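Side-chain contacts in protein Dok-7 (Mus musculus, PDB 3ML4), which binds the receptor tyrosine kinase MuSK as a dimeric adaptor and probably activates it in muscle, acting in acetylcholine receptor clustering and neuromuscular synapse formation: residues B[108-113]-B[209-214]; B[154-159]-B[171-176]. One frame throughout, in Å; residues are numbered along the deposited sequence.

Contact 1 of 2, residues B[108-113]-B[209-214]; sequences IRYALG and PTKGPF
The Tyr110 ring meets the ammonium end of Lys211 along one flank. NZ of Lys211 comes in obliquely to the ring, 3.3 Å from CE1 of Tyr110 and 3.6 Å from CD1 of Tyr110. A first torsion of 177° sends the Tyr110 ring away from its own backbone N and outward from the helix, where the lysine meets it. Lys211 reaches across from the other segment with its CB already directed at the helix, and its chain bends at chi3 and chi4 to bring the amine to the ring. There NZ also comes within 3.9 Å of the carbonyl O of Gly113, too long for a direct bond. The contact is thus a loose touch between an ammonium group and a ring, with no bond, in an exposed place where both side chains also meet a crystal neighbour. Gly113, with a phi of 119°, turns the chain out of the helix, and the preceding carbonyl, O of Leu112, accepts a bond from ND2 of Asn139. On the other side, N of Lys211 is bonded to OG of Ser208. The arrangement joins the end of helix 98-112, the C-terminal helix of the PH domain, to a classic beta bulge, with Lys211 and Gly212 together opposite Ser208, close to the C-terminal end of the PTB domain.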
loop_
_atom_site.group_PDB
_atom_site.type_symbol
_atom_site.label_atom_id
_atom_site.label_comp_id
_atom_site.label_asym_id
_atom_site.label_seq_id
_atom_site.Cartn_x
_atom_site.Cartn_y
_atom_site.Cartn_z
ATOM N N ILE B 108 -0.808 -1.377 15.273
ATOM C CA ILE B 108 -1.320 -1.967 14.027
ATOM C C ILE B 108 -2.149 -0.975 13.202
ATOM O O ILE B 108 -1.979 -0.889 11.987
ATOM C CB ILE B 108 -2.120 -3.268 14.282
ATOM C CG1 ILE B 108 -1.223 -4.334 14.930
ATOM C CG2 ILE B 108 -2.721 -3.799 12.983
ATOM C CD1 ILE B 108 -1.959 -5.559 15.462
ATOM N N ARG B 109 -3.029 -0.224 13.863
ATOM C CA ARG B 109 -3.827 0.817 13.202
ATOM C C ARG B 109 -2.992 1.800 12.392
ATOM O O ARG B 109 -3.222 1.975 11.198
ATOM C CB ARG B 109 -4.667 1.591 14.216
ATOM C CG ARG B 109 -6.056 1.063 14.350
ATOM C CD ARG B 109 -6.893 1.915 15.282
ATOM N NE ARG B 109 -8.263 1.944 14.785
ATOM C CZ ARG B 109 -9.189 1.028 15.045
ATOM N NH1 ARG B 109 -8.932 -0.005 15.844
ATOM N NH2 ARG B 109 -10.386 1.158 14.508
ATOM N N TYR B 110 -2.027 2.438 13.054
ATOM C CA TYR B 110 -1.180 3.436 12.418
ATOM C C TYR B 110 -0.422 2.845 11.236
ATOM O O TYR B 110 -0.355 3.450 10.167
ATOM C CB TYR B 110 -0.202 4.017 13.433
ATOM C CG TYR B 110 0.768 5.011 12.842
ATOM C CD1 TYR B 110 0.431 6.360 12.736
ATOM C CD2 TYR B 110 2.020 4.603 12.375
ATOM C CE1 TYR B 110 1.319 7.275 12.187
ATOM C CE2 TYR B 110 2.907 5.509 11.825
ATOM C CZ TYR B 110 2.552 6.843 11.737
ATOM O OH TYR B 110 3.434 7.751 11.196
ATOM N N ALA B 111 0.133 1.652 11.438
ATOM C CA ALA B 111 0.929 0.975 10.419
ATOM C C ALA B 111 0.161 0.664 9.136
ATOM O O ALA B 111 0.733 0.716 8.048
ATOM C CB ALA B 111 1.533 -0.286 10.985
ATOM N N LEU B 112 -1.127 0.347 9.263
ATOM C CA LEU B 112 -1.935 -0.033 8.094
ATOM C C LEU B 112 -2.416 1.154 7.247
ATOM O O LEU B 112 -2.925 0.964 6.140
ATOM C CB LEU B 112 -3.099 -0.946 8.490
ATOM C CG LEU B 112 -2.724 -2.352 8.980
ATOM C CD1 LEU B 112 -3.963 -3.108 9.460
ATOM C CD2 LEU B 112 -1.962 -3.160 7.914
ATOM N N GLY B 113 -2.246 2.370 7.766
ATOM C CA GLY B 113 -2.574 3.586 7.020
ATOM C C GLY B 113 -3.650 4.399 7.706
ATOM O O GLY B 113 -3.400 5.040 8.732
ATOM N N PRO B 209 -6.193 12.955 7.912
ATOM C CA PRO B 209 -6.468 14.025 8.870
ATOM C C PRO B 209 -5.253 14.310 9.732
ATOM O O PRO B 209 -5.020 15.447 10.136
ATOM C CB PRO B 209 -7.603 13.446 9.724
ATOM C CG PRO B 209 -8.287 12.478 8.819
ATOM C CD PRO B 209 -7.163 11.851 8.039
ATOM N N THR B 210 -4.474 13.268 9.979
ATOM C CA THR B 210 -3.340 13.342 10.873
ATOM C C THR B 210 -2.026 13.596 10.120
ATOM O O THR B 210 -1.218 14.412 10.549
ATOM C CB THR B 210 -3.299 12.081 11.798
ATOM O OG1 THR B 210 -2.624 12.389 13.021
ATOM C CG2 THR B 210 -2.648 10.889 11.127
ATOM N N LYS B 211 -1.837 12.939 8.977
ATOM C CA LYS B 211 -0.559 13.002 8.251
ATOM C C LYS B 211 -0.506 14.010 7.096
ATOM O O LYS B 211 0.554 14.236 6.517
ATOM C CB LYS B 211 -0.159 11.609 7.741
ATOM C CG LYS B 211 0.183 10.624 8.839
ATOM C CD LYS B 211 0.828 9.371 8.287
ATOM C CE LYS B 211 -0.168 8.248 8.142
ATOM N NZ LYS B 211 -0.500 7.615 9.448
ATOM N N GLY B 212 -1.637 14.627 6.773
ATOM C CA GLY B 212 -1.733 15.442 5.569
ATOM C C GLY B 212 -1.722 14.537 4.348
ATOM O O GLY B 212 -1.996 13.335 4.469
ATOM N N PRO B 213 -1.393 15.100 3.168
ATOM C CA PRO B 213 -1.399 14.369 1.888
ATOM C C PRO B 213 -0.664 13.030 1.953
ATOM O O PRO B 213 0.395 12.940 2.584
ATOM C CB PRO B 213 -0.668 15.324 0.936
ATOM C CG PRO B 213 -0.931 16.680 1.494
ATOM C CD PRO B 213 -0.988 16.509 2.994
ATOM N N PHE B 214 -1.228 12.008 1.310
ATOM C CA PHE B 214 -0.603 10.684 1.260
ATOM C C PHE B 214 0.722 10.753 0.499
ATOM O O PHE B 214 1.575 9.878 0.639
ATOM C CB PHE B 214 -1.522 9.636 0.605
ATOM C CG PHE B 214 -2.928 9.586 1.165
ATOM C CD1 PHE B 214 -3.172 9.730 2.529
ATOM C CD2 PHE B 214 -4.009 9.351 0.319
ATOM C CE1 PHE B 214 -4.475 9.679 3.036
ATOM C CE2 PHE B 214 -5.313 9.290 0.815
ATOM C CZ PHE B 214 -5.546 9.455 2.176
#

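Contact 2 of 2, residues B[154-159]-B[171-176]; sequences GQWKLS and FIFEGG
Trp156 and Phe173 form a T-shaped (edge-to-face) aromatic pair in the interior of the PTB domain, a PH-superfold beta-sandwich, bridging strands 151-157 and 170-175, which are not neighbours in the sheet. The phenylalanine presents its edge: CE2 of Phe173 stands above the indole, 3.6 Å from CE2 of Trp156, and CZ of Phe173 lies 3.6 Å from CH2 of Trp156. The planes of Phe173 and of the six-membered indole ring are inclined at 85°, and the centroids of these two rings are 4.8 Å apart. This geometry lets the slightly positive ring hydrogens of Phe173 point into the pi cloud of the indole. Phe173 CG is placed between its backbone N and carbonyl carbon (chi1 70°), which carries the ring across the interior to the tryptophan. Beside the pair, CA of Gly175 approaches CD1 of Trp156 at 4.4 Å, where its backbone passes the pyrrole part of the indole. Replacing Trp156 by an alanine would probably open a gap in front of the Phe173 edge and deprive that edge of the aromatic face it points into. In the next shell, Phe186 packs edge-to-face with Trp156, and Leu142 lies against both rings of the pair, while Leu188 and Tyr164 also touch Phe173. The alternation of the strand turns Ile172 and Glu174 the other way, and OE1 of Glu174 forms a salt bridge with NE of Arg163. The indole is held at its polar end, where NE1 of Trp156 donates a hydrogen bond to the backbone O of Trp182.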
loop_
_atom_site.group_PDB
_atom_site.type_symbol
_atom_site.label_atom_id
_atom_site.label_comp_id
_atom_site.label_asym_id
_atom_site.label_seq_id
_atom_site.Cartn_x
_atom_site.Cartn_y
_atom_site.Cartn_z
ATOM N N GLY B 154 -21.612 -5.509 5.201
ATOM C CA GLY B 154 -21.765 -4.470 4.187
ATOM C C GLY B 154 -20.411 -3.895 3.835
ATOM O O GLY B 154 -19.605 -3.633 4.727
ATOM N N GLN B 155 -20.159 -3.715 2.539
ATOM C CA GLN B 155 -18.867 -3.218 2.054
ATOM C C GLN B 155 -18.988 -2.296 0.839
ATOM O O GLN B 155 -19.742 -2.574 -0.092
ATOM C CB GLN B 155 -17.917 -4.379 1.740
ATOM C CG GLN B 155 -18.419 -5.337 0.660
ATOM C CD GLN B 155 -17.421 -6.435 0.337
ATOM O OE1 GLN B 155 -17.703 -7.618 0.521
ATOM N NE2 GLN B 155 -16.243 -6.047 -0.142
ATOM N N TRP B 156 -18.232 -1.202 0.860
ATOM C CA TRP B 156 -18.221 -0.225 -0.225
ATOM C C TRP B 156 -16.799 0.273 -0.441
ATOM O O TRP B 156 -16.045 0.421 0.520
ATOM C CB TRP B 156 -19.109 0.983 0.119
ATOM C CG TRP B 156 -20.541 0.667 0.495
ATOM C CD1 TRP B 156 -21.631 0.727 -0.321
ATOM C CD2 TRP B 156 -21.028 0.253 1.782
ATOM N NE1 TRP B 156 -22.769 0.377 0.371
ATOM C CE2 TRP B 156 -22.427 0.078 1.663
ATOM C CE3 TRP B 156 -20.420 0.010 3.020
ATOM C CZ2 TRP B 156 -23.229 -0.334 2.736
ATOM C CZ3 TRP B 156 -21.214 -0.397 4.086
ATOM C CH2 TRP B 156 -22.608 -0.565 3.936
ATOM N N LYS B 157 -16.429 0.522 -1.696
ATOM C CA LYS B 157 -15.299 1.400 -1.992
ATOM C C LYS B 157 -15.777 2.806 -1.677
ATOM O O LYS B 157 -16.882 3.188 -2.079
ATOM C CB LYS B 157 -14.905 1.350 -3.470
ATOM C CG LYS B 157 -14.121 0.131 -3.926
ATOM C CD LYS B 157 -13.321 0.466 -5.186
ATOM C CE LYS B 157 -13.527 -0.559 -6.300
ATOM N NZ LYS B 157 -13.169 -1.957 -5.906
ATOM N N LEU B 158 -14.959 3.581 -0.968
ATOM C CA LEU B 158 -15.258 4.998 -0.746
ATOM C C LEU B 158 -15.461 5.794 -2.042
ATOM O O LEU B 158 -16.276 6.712 -2.084
ATOM C CB LEU B 158 -14.185 5.654 0.122
ATOM C CG LEU B 158 -14.677 6.113 1.497
ATOM C CD1 LEU B 158 -14.914 4.939 2.442
ATOM C CD2 LEU B 158 -13.698 7.103 2.103
ATOM N N SER B 159 -14.736 5.418 -3.094
ATOM C CA SER B 159 -14.815 6.100 -4.386
ATOM C C SER B 159 -16.139 5.848 -5.132
ATOM O O SER B 159 -16.413 6.473 -6.165
ATOM C CB SER B 159 -13.606 5.730 -5.263
ATOM O OG SER B 159 -13.552 4.333 -5.502
ATOM N N PHE B 171 -25.395 9.712 10.932
ATOM C CA PHE B 171 -24.559 9.845 9.747
ATOM C C PHE B 171 -25.229 9.098 8.595
ATOM O O PHE B 171 -25.627 7.941 8.747
ATOM C CB PHE B 171 -23.167 9.257 10.023
ATOM C CG PHE B 171 -22.243 9.266 8.832
ATOM C CD1 PHE B 171 -21.495 10.402 8.523
ATOM C CD2 PHE B 171 -22.096 8.131 8.041
ATOM C CE1 PHE B 171 -20.628 10.417 7.431
ATOM C CE2 PHE B 171 -21.232 8.130 6.951
ATOM C CZ PHE B 171 -20.496 9.279 6.644
ATOM N N ILE B 172 -25.341 9.759 7.447
ATOM C CA ILE B 172 -25.947 9.165 6.258
ATOM C C ILE B 172 -24.899 9.022 5.160
ATOM O O ILE B 172 -24.106 9.937 4.942
ATOM C CB ILE B 172 -27.140 10.027 5.732
ATOM C CG1 ILE B 172 -28.270 10.090 6.769
ATOM C CG2 ILE B 172 -27.667 9.491 4.399
ATOM C CD1 ILE B 172 -29.311 11.183 6.499
ATOM N N PHE B 173 -24.892 7.878 4.481
ATOM C CA PHE B 173 -24.101 7.731 3.260
ATOM C C PHE B 173 -24.858 6.998 2.144
ATOM O O PHE B 173 -25.708 6.147 2.414
ATOM C CB PHE B 173 -22.735 7.088 3.546
ATOM C CG PHE B 173 -22.797 5.638 3.934
ATOM C CD1 PHE B 173 -23.018 5.264 5.253
ATOM C CD2 PHE B 173 -22.604 4.641 2.980
ATOM C CE1 PHE B 173 -23.065 3.918 5.615
ATOM C CE2 PHE B 173 -22.649 3.288 3.337
ATOM C CZ PHE B 173 -22.878 2.930 4.655
ATOM N N GLU B 174 -24.550 7.345 0.895
ATOM C CA GLU B 174 -25.192 6.724 -0.255
ATOM C C GLU B 174 -24.187 6.073 -1.209
ATOM O O GLU B 174 -23.265 6.723 -1.697
ATOM C CB GLU B 174 -26.066 7.739 -1.000
ATOM C CG GLU B 174 -26.774 7.164 -2.226
ATOM C CD GLU B 174 -27.442 8.219 -3.097
ATOM O OE1 GLU B 174 -27.393 9.424 -2.755
ATOM O OE2 GLU B 174 -28.022 7.831 -4.135
ATOM N N GLY B 175 -24.376 4.783 -1.467
ATOM C CA GLY B 175 -23.585 4.071 -2.466
ATOM C C GLY B 175 -24.231 4.148 -3.838
ATOM O O GLY B 175 -25.447 3.978 -3.975
ATOM N N GLY B 176 -23.414 4.394 -4.858
ATOM C CA GLY B 176 -23.907 4.558 -6.216
ATOM C C GLY B 176 -24.043 3.277 -7.015
ATOM O O GLY B 176 -23.938 2.173 -6.474
#

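In the fold
The two contacts differ in kind: contact 1 is a partly buried touch between a lysine and a tyrosine at the PH–PTB junction, contact 2 an apolar pair within the PTB core. Their centres lie 21 Å apart, and their nearest atoms are about 8 Å apart without touching. Along the chain, both segments of contact 2 fall between those of contact 1, so the chain runs through the large PTB sheet before its C-terminal part comes back beside the end of helix 98-112. Each borders an assembly partner. Near contact 1, Pro213 and Phe214 pack on Ala8 and Pro35 of the second subunit, whereas beside contact 2, Ser159 and Ile172 lie against the bound MuSK juxtamembrane peptide.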